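Long-range contacts in 2L protein (Yaba-like disease virus, PDB 3IT8), which is an MHC class I-like poxvirus protein that binds host tumour necrosis factor, probably blunting its inflammatory signal: residues T214-S219 with S277-V282; G101-S106 with V282-T287. All coordinates share one frame; numbering follows the deposited sequence.

Contact 1: residues T214-S219 with S277-V282; sequences TKWIES and SQPVCV
W216 lies against C281 and P279 in the core of the Ig-like domain. The strands that carry them are neighbours in the three-stranded sheet of the Ig fold. They run antiparallel, at 148° between their short axes. K215 and V282 form a hydrogen-bonded pair with two backbone bonds, and so do I217 and V280. W216 pairs with C281 between them as a non-hydrogen-bonded pair.

W216 reaches out of the sheet on the C281 side. Its CG is anti to the carbonyl carbon (chi1 -69°), which swings the indole across toward C281 and P279. W216 CB starts 4.0 Å from P279 CB. Next, W216 CE3 meets the proline, 3.7 Å from P279 CB, which lies at the edge of the ring. C281 CB lies over one face of the six-membered ring in a CH-pi contact, nearest W216 CH2 (3.8 Å) and CZ3. Of the indole atoms, W216 CZ2 comes nearest C281 SG. C281 SG stands over the same ring, 4.4 Å from its centroid, in a sulfur-aromatic contact. On the pyrrole side, W216 NE1 donates to D267 of strand 263-271, so the buried N-H has a partner.

The disulfide from C281 to C202, with W216 packed on it, is the classic core of the Ig fold. It joins the two sheets of the sandwich. L200 and V269 of the facing sheet also touch the indole.

On the other side of the sheet, I217 CD1 lies 3.9 Å from V282 CG2. K215 runs out extended from the strand, and its NZ makes a salt bridge with E236. Where strand 213-218 ends and strand 279-284 begins, S219 N makes a weak bond to Q278 O. Beside it, S219 OG donates to S277 O at 2.8 Å, tilted 30° from the carbonyl plane.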
ATOM      1  N   THR D 214     -12.025 -32.445  15.883  1.00 36.67           N
ATOM      2  CA  THR D 214     -13.422 -32.475  15.559  1.00 44.95           C
ATOM      3  C   THR D 214     -14.171 -31.315  16.201  1.00 53.93           C
ATOM      4  O   THR D 214     -13.937 -30.973  17.372  1.00 53.17           O
ATOM      5  CB  THR D 214     -13.995 -33.818  16.035  1.00 57.60           C
ATOM      6  OG1 THR D 214     -14.891 -34.319  15.058  1.00 45.28           O
ATOM      7  CG2 THR D 214     -14.731 -33.667  17.346  1.00 45.28           C
ATOM      8  N   LYS D 215     -15.065 -30.709  15.421  1.00 46.27           N
ATOM      9  CA  LYS D 215     -15.898 -29.601  15.897  1.00 49.47           C
ATOM     10  C   LYS D 215     -17.373 -29.897  15.674  1.00 52.17           C
ATOM     11  O   LYS D 215     -17.782 -30.287  14.581  1.00 52.48           O
ATOM     12  CB  LYS D 215     -15.551 -28.288  15.178  1.00 57.52           C
ATOM     13  CG  LYS D 215     -14.237 -27.686  15.583  1.00 48.53           C
ATOM     14  CD  LYS D 215     -14.056 -26.292  15.035  1.00 48.53           C
ATOM     15  CE  LYS D 215     -12.810 -25.663  15.645  1.00 48.53           C
ATOM     16  NZ  LYS D 215     -12.733 -24.187  15.424  1.00 48.53           N
ATOM     17  N   TRP D 216     -18.162 -29.721  16.724  1.00 49.52           N
ATOM     18  CA  TRP D 216     -19.604 -29.924  16.635  1.00 49.58           C
ATOM     19  C   TRP D 216     -20.288 -28.566  16.528  1.00 51.53           C
ATOM     20  O   TRP D 216     -20.209 -27.742  17.443  1.00 51.72           O
ATOM     21  CB  TRP D 216     -20.130 -30.684  17.855  1.00 78.20           C
ATOM     22  CG  TRP D 216     -19.684 -32.098  17.876  1.00 58.12           C
ATOM     23  CD1 TRP D 216     -18.556 -32.585  18.454  1.00 58.12           C
ATOM     24  CD2 TRP D 216     -20.322 -33.209  17.232  1.00 58.12           C
ATOM     25  NE1 TRP D 216     -18.446 -33.934  18.215  1.00 58.12           N
ATOM     26  CE2 TRP D 216     -19.518 -34.344  17.465  1.00 58.12           C
ATOM     27  CE3 TRP D 216     -21.494 -33.356  16.480  1.00 58.12           C
ATOM     28  CZ2 TRP D 216     -19.848 -35.616  16.974  1.00 58.12           C
ATOM     29  CZ3 TRP D 216     -21.821 -34.621  15.990  1.00 58.12           C
ATOM     30  CH2 TRP D 216     -21.001 -35.734  16.240  1.00 58.12           C
ATOM     31  N   ILE D 217     -20.955 -28.343  15.400  1.00 58.29           N
ATOM     32  CA  ILE D 217     -21.636 -27.078  15.147  1.00 59.66           C
ATOM     33  C   ILE D 217     -23.101 -27.276  14.772  1.00 61.48           C
ATOM     34  O   ILE D 217     -23.426 -28.129  13.945  1.00 58.28           O
ATOM     35  CB  ILE D 217     -20.937 -26.329  14.011  1.00 58.26           C
ATOM     36  CG1 ILE D 217     -19.455 -26.142  14.349  1.00 35.94           C
ATOM     37  CG2 ILE D 217     -21.599 -25.006  13.790  1.00 35.94           C
ATOM     38  CD1 ILE D 217     -18.646 -25.559  13.232  1.00 35.94           C
ATOM     39  N   GLU D 218     -23.986 -26.493  15.378  1.00 57.54           N
ATOM     40  CA  GLU D 218     -25.404 -26.605  15.070  1.00 60.19           C
ATOM     41  C   GLU D 218     -25.588 -26.339  13.577  1.00 60.37           C
ATOM     42  O   GLU D 218     -25.051 -25.364  13.049  1.00 59.22           O
ATOM     43  CB  GLU D 218     -26.202 -25.624  15.924  1.00119.30           C
ATOM     44  CG  GLU D 218     -26.379 -26.123  17.346  1.00 97.94           C
ATOM     45  CD  GLU D 218     -26.936 -25.072  18.282  1.00 97.94           C
ATOM     46  OE1 GLU D 218     -27.942 -24.422  17.924  1.00 97.94           O
ATOM     47  OE2 GLU D 218     -26.371 -24.902  19.385  1.00 97.94           O
ATOM     48  N   SER D 219     -26.333 -27.212  12.900  1.00 67.87           N
ATOM     49  CA  SER D 219     -26.553 -27.093  11.456  1.00 68.41           C
ATOM     50  C   SER D 219     -27.138 -25.771  10.954  1.00 67.68           C
ATOM     51  O   SER D 219     -26.954 -25.414   9.786  1.00 68.62           O
ATOM     52  CB  SER D 219     -27.427 -28.245  10.968  1.00 73.21           C
ATOM     53  OG  SER D 219     -28.671 -28.237  11.633  1.00 62.29           O
ATOM     54  N   SER D 277     -30.688 -27.118  16.807  1.00145.41           N
ATOM     55  CA  SER D 277     -30.395 -27.396  15.399  1.00144.08           C
ATOM     56  C   SER D 277     -29.759 -28.758  15.178  1.00142.46           C
ATOM     57  O   SER D 277     -29.614 -29.205  14.043  1.00131.16           O
ATOM     58  CB  SER D 277     -29.456 -26.330  14.822  1.00 79.42           C
ATOM     59  OG  SER D 277     -30.066 -25.057  14.788  1.00 79.42           O
ATOM     60  N   GLN D 278     -29.384 -29.419  16.262  1.00 80.19           N
ATOM     61  CA  GLN D 278     -28.728 -30.717  16.165  1.00 80.19           C
ATOM     62  C   GLN D 278     -27.385 -30.497  15.493  1.00 80.19           C
ATOM     63  O   GLN D 278     -27.316 -30.178  14.306  1.00 80.19           O
ATOM     64  CB  GLN D 278     -29.543 -31.706  15.340  1.00184.40           C
ATOM     65  CG  GLN D 278     -28.884 -33.067  15.276  1.00113.39           C
ATOM     66  CD  GLN D 278     -29.624 -34.040  14.395  1.00113.39           C
ATOM     67  OE1 GLN D 278     -29.661 -33.887  13.173  1.00113.39           O
ATOM     68  NE2 GLN D 278     -30.224 -35.051  15.011  1.00113.39           N
ATOM     69  N   PRO D 279     -26.293 -30.685  16.246  1.00 65.84           N
ATOM     70  CA  PRO D 279     -24.966 -30.485  15.678  1.00 65.83           C
ATOM     71  C   PRO D 279     -24.659 -31.381  14.495  1.00 62.45           C
ATOM     72  O   PRO D 279     -25.273 -32.436  14.301  1.00 62.33           O
ATOM     73  CB  PRO D 279     -24.048 -30.763  16.861  1.00168.01           C
ATOM     74  CG  PRO D 279     -24.768 -31.851  17.562  1.00138.57           C
ATOM     75  CD  PRO D 279     -26.192 -31.338  17.562  1.00 69.05           C
ATOM     76  N   VAL D 280     -23.708 -30.909  13.701  1.00 56.21           N
ATOM     77  CA  VAL D 280     -23.208 -31.606  12.540  1.00 58.59           C
ATOM     78  C   VAL D 280     -21.720 -31.780  12.882  1.00 56.59           C
ATOM     79  O   VAL D 280     -21.136 -30.960  13.596  1.00 46.95           O
ATOM     80  CB  VAL D 280     -23.390 -30.754  11.284  1.00 88.31           C
ATOM     81  CG1 VAL D 280     -22.627 -29.456  11.410  1.00 60.39           C
ATOM     82  CG2 VAL D 280     -22.923 -31.518  10.099  1.00 60.39           C
ATOM     83  N   CYS D 281     -21.101 -32.849  12.410  1.00 64.37           N
ATOM     84  CA  CYS D 281     -19.706 -33.075  12.738  1.00 60.25           C
ATOM     85  C   CYS D 281     -18.752 -32.511  11.688  1.00 57.89           C
ATOM     86  O   CYS D 281     -18.843 -32.857  10.508  1.00 58.63           O
ATOM     87  CB  CYS D 281     -19.453 -34.579  12.913  1.00153.81           C
ATOM     88  SG  CYS D 281     -17.778 -34.992  13.499  1.00100.92           S
ATOM     89  N   VAL D 282     -17.846 -31.629  12.117  1.00 46.95           N
ATOM     90  CA  VAL D 282     -16.845 -31.064  11.212  1.00 42.94           C
ATOM     91  C   VAL D 282     -15.502 -31.693  11.572  1.00 53.34           C
ATOM     92  O   VAL D 282     -15.018 -31.534  12.688  1.00 44.40           O
ATOM     93  CB  VAL D 282     -16.717 -29.540  11.348  1.00 55.11           C
ATOM     94  CG1 VAL D 282     -15.835 -29.014  10.234  1.00 36.89           C
ATOM     95  CG2 VAL D 282     -18.091 -28.883  11.286  1.00 36.89           C
TER

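Contact 2: residues G101-S106 with V282-T287; sequences GLLFGS and VVFHDT
F284 takes L103 onto one face of its ring, where the Ig-like domain meets the MHC-like platform. F284 lies on strand 279-284. L103 belongs to strand 103-112 of the large platform sheet, just after the hairpin turn at G101 and L102. The contact is therefore a domain interface, and F284, G101 and L103 supply most of its buried surface.

With F284 CG anti to its carbonyl carbon (chi1 -64°), one ring face is turned to L103. The leucine branch spreads over that face: L103 CD1 lies 3.7 Å from F284 CG, and L103 CD2 lies 3.8 Å from F284 CE2. L103 CG sits off-centre over the F284 ring, 3.8 Å from the centroid and 22° from the ring normal, in a CH-pi contact. L102 adds its CB at the edge of the ring, 4.2 Å from F284 CD2. Y228 meets the same phenylalanine edge-to-face.

G101 has no side chain and H285 points its CB away, so the backbones come close: G101 CA is 3.2 Å from H285 O. L102 also packs on a basic side chain of another protein chain, so the turn lies near a partner of the assembly.

D286 binds on both carboxylate oxygens. D286 OD2 accepts a hydrogen bond from the N terminus at I1. D286 OD1 takes a weak bond from G101 N, 3.5 Å long but nearly straight at 171°.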
ATOM      1  N   GLY D 101      -5.217 -30.022   9.253  1.00 46.77           N
ATOM      2  CA  GLY D 101      -6.173 -29.499   8.295  1.00 46.77           C
ATOM      3  C   GLY D 101      -6.075 -27.980   8.284  1.00 46.77           C
ATOM      4  O   GLY D 101      -4.978 -27.424   8.178  1.00 46.77           O
ATOM      5  N   LEU D 102      -7.213 -27.306   8.407  1.00 42.03           N
ATOM      6  CA  LEU D 102      -7.231 -25.853   8.423  1.00 42.03           C
ATOM      7  C   LEU D 102      -6.756 -25.294   9.756  1.00 42.03           C
ATOM      8  O   LEU D 102      -6.207 -24.194   9.803  1.00 42.03           O
ATOM      9  CB  LEU D 102      -8.640 -25.324   8.168  1.00 41.70           C
ATOM     10  CG  LEU D 102      -9.246 -25.468   6.780  1.00 41.70           C
ATOM     11  CD1 LEU D 102     -10.559 -24.699   6.762  1.00 41.70           C
ATOM     12  CD2 LEU D 102      -8.283 -24.934   5.720  1.00 41.70           C
ATOM     13  N   LEU D 103      -6.985 -26.042  10.833  1.00 39.65           N
ATOM     14  CA  LEU D 103      -6.587 -25.596  12.160  1.00 39.65           C
ATOM     15  C   LEU D 103      -5.071 -25.595  12.345  1.00 39.65           C
ATOM     16  O   LEU D 103      -4.356 -26.394  11.731  1.00 39.65           O
ATOM     17  CB  LEU D 103      -7.220 -26.482  13.228  1.00 35.08           C
ATOM     18  CG  LEU D 103      -8.730 -26.676  13.119  1.00 35.08           C
ATOM     19  CD1 LEU D 103      -9.215 -27.500  14.314  1.00 35.08           C
ATOM     20  CD2 LEU D 103      -9.435 -25.332  13.076  1.00 35.08           C
ATOM     21  N   PHE D 104      -4.583 -24.684  13.183  1.00 36.21           N
ATOM     22  CA  PHE D 104      -3.161 -24.606  13.460  1.00 36.21           C
ATOM     23  C   PHE D 104      -2.928 -23.833  14.746  1.00 36.21           C
ATOM     24  O   PHE D 104      -3.663 -22.898  15.048  1.00 36.21           O
ATOM     25  CB  PHE D 104      -2.433 -23.948  12.286  1.00 41.22           C
ATOM     26  CG  PHE D 104      -2.800 -22.505  12.066  1.00 38.23           C
ATOM     27  CD1 PHE D 104      -2.026 -21.490  12.600  1.00 38.23           C
ATOM     28  CD2 PHE D 104      -3.919 -22.157  11.311  1.00 38.23           C
ATOM     29  CE1 PHE D 104      -2.356 -20.154  12.384  1.00 38.23           C
ATOM     30  CE2 PHE D 104      -4.251 -20.813  11.094  1.00 38.23           C
ATOM     31  CZ  PHE D 104      -3.469 -19.822  11.630  1.00 38.23           C
ATOM     32  N   GLY D 105      -1.918 -24.237  15.509  1.00 49.86           N
ATOM     33  CA  GLY D 105      -1.616 -23.552  16.753  1.00 49.86           C
ATOM     34  C   GLY D 105      -0.369 -24.103  17.420  1.00 49.86           C
ATOM     35  O   GLY D 105       0.275 -25.009  16.887  1.00 49.86           O
ATOM     36  N   SER D 106      -0.019 -23.557  18.582  1.00 35.55           N
ATOM     37  CA  SER D 106       1.154 -24.019  19.312  1.00 35.55           C
ATOM     38  C   SER D 106       0.831 -24.078  20.799  1.00 35.55           C
ATOM     39  O   SER D 106      -0.139 -23.471  21.247  1.00 35.55           O
ATOM     40  CB  SER D 106       2.336 -23.083  19.076  1.00 41.67           C
ATOM     41  OG  SER D 106       2.108 -21.825  19.672  1.00 51.79           O
ATOM     42  N   VAL D 282     -17.846 -31.629  12.117  1.00 46.95           N
ATOM     43  CA  VAL D 282     -16.845 -31.064  11.212  1.00 42.94           C
ATOM     44  C   VAL D 282     -15.502 -31.693  11.572  1.00 53.34           C
ATOM     45  O   VAL D 282     -15.018 -31.534  12.688  1.00 44.40           O
ATOM     46  CB  VAL D 282     -16.717 -29.540  11.348  1.00 55.11           C
ATOM     47  CG1 VAL D 282     -15.835 -29.014  10.234  1.00 36.89           C
ATOM     48  CG2 VAL D 282     -18.091 -28.883  11.286  1.00 36.89           C
ATOM     49  N   VAL D 283     -14.913 -32.405  10.617  1.00 41.14           N
ATOM     50  CA  VAL D 283     -13.641 -33.096  10.813  1.00 32.88           C
ATOM     51  C   VAL D 283     -12.449 -32.393  10.188  1.00 40.80           C
ATOM     52  O   VAL D 283     -12.430 -32.161   8.979  1.00 41.39           O
ATOM     53  CB  VAL D 283     -13.723 -34.509  10.229  1.00 58.27           C
ATOM     54  CG1 VAL D 283     -12.356 -35.149  10.191  1.00 37.60           C
ATOM     55  CG2 VAL D 283     -14.686 -35.337  11.058  1.00 37.60           C
ATOM     56  N   PHE D 284     -11.456 -32.061  11.015  1.00 40.52           N
ATOM     57  CA  PHE D 284     -10.249 -31.397  10.533  1.00 36.72           C
ATOM     58  C   PHE D 284      -9.098 -32.382  10.469  1.00 44.55           C
ATOM     59  O   PHE D 284      -8.689 -32.941  11.480  1.00 43.93           O
ATOM     60  CB  PHE D 284      -9.876 -30.238  11.440  1.00 64.92           C
ATOM     61  CG  PHE D 284     -10.890 -29.149  11.463  1.00 39.69           C
ATOM     62  CD1 PHE D 284     -11.949 -29.188  12.359  1.00 39.69           C
ATOM     63  CD2 PHE D 284     -10.788 -28.066  10.588  1.00 39.69           C
ATOM     64  CE1 PHE D 284     -12.894 -28.161  12.387  1.00 39.69           C
ATOM     65  CE2 PHE D 284     -11.732 -27.027  10.604  1.00 39.69           C
ATOM     66  CZ  PHE D 284     -12.786 -27.076  11.507  1.00 39.69           C
ATOM     67  N   HIS D 285      -8.581 -32.595   9.266  1.00 39.12           N
ATOM     68  CA  HIS D 285      -7.469 -33.512   9.056  1.00 40.19           C
ATOM     69  C   HIS D 285      -6.646 -33.067   7.841  1.00 44.50           C
ATOM     70  O   HIS D 285      -7.134 -32.309   7.009  1.00 46.72           O
ATOM     71  CB  HIS D 285      -8.007 -34.914   8.832  1.00 66.35           C
ATOM     72  CG  HIS D 285      -6.942 -35.937   8.645  1.00 42.72           C
ATOM     73  ND1 HIS D 285      -6.241 -36.481   9.695  1.00 42.72           N
ATOM     74  CD2 HIS D 285      -6.429 -36.490   7.523  1.00 42.72           C
ATOM     75  CE1 HIS D 285      -5.341 -37.326   9.229  1.00 42.72           C
ATOM     76  NE2 HIS D 285      -5.432 -37.349   7.913  1.00 42.72           N
ATOM     77  N   ASP D 286      -5.403 -33.531   7.740  1.00 50.04           N
ATOM     78  CA  ASP D 286      -4.542 -33.147   6.621  1.00 51.95           C
ATOM     79  C   ASP D 286      -5.193 -33.444   5.277  1.00 53.29           C
ATOM     80  O   ASP D 286      -5.171 -32.613   4.370  1.00 56.85           O
ATOM     81  CB  ASP D 286      -3.184 -33.837   6.742  1.00 99.53           C
ATOM     82  CG  ASP D 286      -2.224 -33.073   7.643  1.00 70.49           C
ATOM     83  OD1 ASP D 286      -2.710 -32.268   8.474  1.00 70.49           O
ATOM     84  OD2 ASP D 286      -0.991 -33.283   7.521  1.00 70.49           O
ATOM     85  N   THR D 287      -5.762 -34.632   5.140  1.00 68.43           N
ATOM     86  CA  THR D 287      -6.473 -34.984   3.921  1.00 65.78           C
ATOM     87  C   THR D 287      -7.808 -34.304   4.201  1.00 71.55           C
ATOM     88  O   THR D 287      -8.219 -34.254   5.352  1.00 71.89           O
ATOM     89  CB  THR D 287      -6.637 -36.513   3.809  1.00 46.08           C
ATOM     90  OG1 THR D 287      -7.448 -37.006   4.881  1.00 31.89           O
ATOM     91  CG2 THR D 287      -5.263 -37.187   3.892  1.00 31.89           C
TER

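In the fold
From the N terminus, the chain first builds the MHC-like platform, and its hairpin turn supplies residues 101-106. It then runs through helix 148-174 into the Ig-like domain. There residues 214-219 begin contact 1, which closes on residues 277-282 after a loop of 57 residues. Contact 2 closes directly afterwards, when the same strand runs on to residues 282-287. Contact 1 is thus nested inside the far longer loop of contact 2. The two share V282, and their centres are about 16 Å apart. Contact 1 pairs two strands inside the Ig-like domain. Contact 2 ties that domain to the platform. K215 CD packs on F284 CE1 between them.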